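Local atomic coordinates of oxidoreductase, 2OG-Fe(II) oxygenase family (Burkholderia pseudomallei, PDB entry 6N1F), a protein that binds a ferric ion and probably acts as an oxidoreductase of the iron-dependent, 2-oxoglutarate oxygenase type. Residues Asn144-Leu147 and Lys148-Ile152. Numbering follows the deposited sequence.
Sequences NRML and KDSFI
S150 folds back on L147, closing a type II beta turn that runs from L147 through K148 and D149 to S150. Two donors of the serine point at the carbonyl oxygen of L147. The turn's own bond, from S150 N to L147 O, is 3.0 Å long. It is fairly straight at 159°, with the donor tilted 33° from the carbonyl plane. The second comes from the hydroxyl, S150 OG to L147 O, modelled at 2.5 Å, unusually short and doubtful in its exact length. A chi1 of 61° tucks OG between the serine's own backbone N and carbonyl carbon, and from there it reaches back to that oxygen. Serine suits this buried corner, being small and able to supply a donor from a short side chain. D149 takes the positive phi that a type II turn has at its third position, which aspartate can adopt.

Selenomethionine M146 is buried and packs against S150 and I152. Its CB comes within 3.3 Å of S150 OG, and the chain runs extended as far as SE before a bend at chi3 brings CE toward the returning chain at F151 and I152. There CE meets F151 CA at 3.6 Å and CG1 of I152 at 3.9 Å, the M146 and I152 side chains crossing at about a right angle. The unbranched selenomethionine chain, standing in for methionine, spans this distance, and branched I152 offers it an apolar flank. V211 of strand 208-211 touches both residues.

At the turn's tip, K148 curls its end over to D149, NZ reaching OD2 at 3.1 Å in an exposed salt bridge, on the syn side but somewhat out of the carboxylate plane. The chemistry thus pairs a polar clasp at the bend with an apolar contact beside it; the chain then leads on to the iron ligands H155 and D157, and the I152 side chain already lies about 3 Å from that of H155.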
loop_
_atom_site.group_PDB
_atom_site.type_symbol
_atom_site.label_atom_id
_atom_site.label_comp_id
_atom_site.label_asym_id
_atom_site.label_seq_id
_atom_site.Cartn_x
_atom_site.Cartn_y
_atom_site.Cartn_z
ATOM N N ASN A 144 -7.178 -3.680 -4.326
ATOM C CA ASN A 144 -8.429 -3.564 -3.582
ATOM C C ASN A 144 -9.341 -2.594 -4.306
ATOM O O ASN A 144 -8.990 -1.422 -4.475
ATOM C CB ASN A 144 -8.197 -3.069 -2.160
ATOM C CG ASN A 144 -7.528 -4.092 -1.303
ATOM O OD1 ASN A 144 -7.548 -5.284 -1.611
ATOM N ND2 ASN A 144 -6.936 -3.644 -0.208
ATOM N N ARG A 145 -10.516 -3.067 -4.703
ATOM C CA ARG A 145 -11.502 -2.236 -5.381
ATOM C C ARG A 145 -12.668 -1.995 -4.424
ATOM O O ARG A 145 -13.480 -2.896 -4.173
ATOM C CB ARG A 145 -11.946 -2.898 -6.678
ATOM C CG ARG A 145 -12.984 -2.114 -7.448
ATOM C CD ARG A 145 -13.213 -2.756 -8.798
ATOM N NE ARG A 145 -14.543 -2.462 -9.310
ATOM C CZ ARG A 145 -15.579 -3.282 -9.199
ATOM N NH1 ARG A 145 -15.442 -4.457 -8.592
ATOM N NH2 ARG A 145 -16.756 -2.926 -9.694
HETATM N N MSE A 146 -12.745 -0.781 -3.891
HETATM C CA MSE A 146 -13.688 -0.472 -2.828
HETATM C C MSE A 146 -14.855 0.321 -3.380
HETATM O O MSE A 146 -14.664 1.388 -3.979
HETATM C CB MSE A 146 -12.999 0.311 -1.696
HETATM C CG MSE A 146 -11.828 -0.417 -1.039
HETATM SE SE MSE A 146 -11.033 0.688 0.364
HETATM C CE MSE A 146 -12.542 0.838 1.586
ATOM N N LEU A 147 -16.056 -0.210 -3.191
ATOM C CA LEU A 147 -17.250 0.400 -3.741
ATOM C C LEU A 147 -17.836 1.399 -2.747
ATOM O O LEU A 147 -17.401 1.493 -1.595
ATOM C CB LEU A 147 -18.266 -0.683 -4.091
ATOM C CG LEU A 147 -17.702 -1.786 -4.974
ATOM C CD1 LEU A 147 -18.764 -2.832 -5.231
ATOM C CD2 LEU A 147 -17.193 -1.211 -6.270
ATOM N N LYS A 148 -18.842 2.153 -3.208
ATOM C CA LYS A 148 -19.477 3.158 -2.366
ATOM C C LYS A 148 -19.981 2.531 -1.078
ATOM O O LYS A 148 -20.606 1.467 -1.102
ATOM C CB LYS A 148 -20.637 3.814 -3.106
ATOM C CG LYS A 148 -21.231 5.008 -2.396
ATOM C CD LYS A 148 -22.279 5.684 -3.275
ATOM C CE LYS A 148 -23.101 6.696 -2.486
ATOM N NZ LYS A 148 -23.500 6.157 -1.162
ATOM N N ASP A 149 -19.683 3.187 0.045
ATOM C CA ASP A 149 -20.094 2.839 1.407
ATOM C C ASP A 149 -19.245 1.715 1.989
ATOM O O ASP A 149 -19.494 1.296 3.120
ATOM C CB ASP A 149 -21.579 2.454 1.502
ATOM C CG ASP A 149 -22.487 3.575 1.073
ATOM O OD1 ASP A 149 -22.343 4.696 1.611
ATOM O OD2 ASP A 149 -23.331 3.344 0.185
ATOM N N SER A 150 -18.252 1.220 1.267
ATOM C CA SER A 150 -17.284 0.330 1.882
ATOM C C SER A 150 -16.310 1.124 2.758
ATOM O O SER A 150 -16.183 2.346 2.652
ATOM C CB SER A 150 -16.518 -0.444 0.806
ATOM O OG SER A 150 -15.805 0.445 -0.039
ATOM N N PHE A 151 -15.616 0.400 3.632
ATOM C CA PHE A 151 -14.581 0.962 4.490
ATOM C C PHE A 151 -13.677 -0.172 4.948
ATOM O O PHE A 151 -14.003 -1.352 4.792
ATOM C CB PHE A 151 -15.175 1.701 5.694
ATOM C CG PHE A 151 -16.034 0.839 6.576
ATOM C CD1 PHE A 151 -15.473 0.082 7.592
ATOM C CD2 PHE A 151 -17.406 0.800 6.398
ATOM C CE1 PHE A 151 -16.266 -0.711 8.404
ATOM C CE2 PHE A 151 -18.206 0.007 7.204
ATOM C CZ PHE A 151 -17.636 -0.748 8.207
ATOM N N ILE A 152 -12.532 0.196 5.516
ATOM C CA ILE A 152 -11.652 -0.748 6.195
ATOM C C ILE A 152 -11.562 -0.304 7.642
ATOM O O ILE A 152 -10.909 0.700 7.943
ATOM C CB ILE A 152 -10.254 -0.814 5.581
ATOM C CG1 ILE A 152 -10.336 -1.105 4.090
ATOM C CG2 ILE A 152 -9.449 -1.892 6.291
ATOM C CD1 ILE A 152 -10.900 -2.451 3.803
#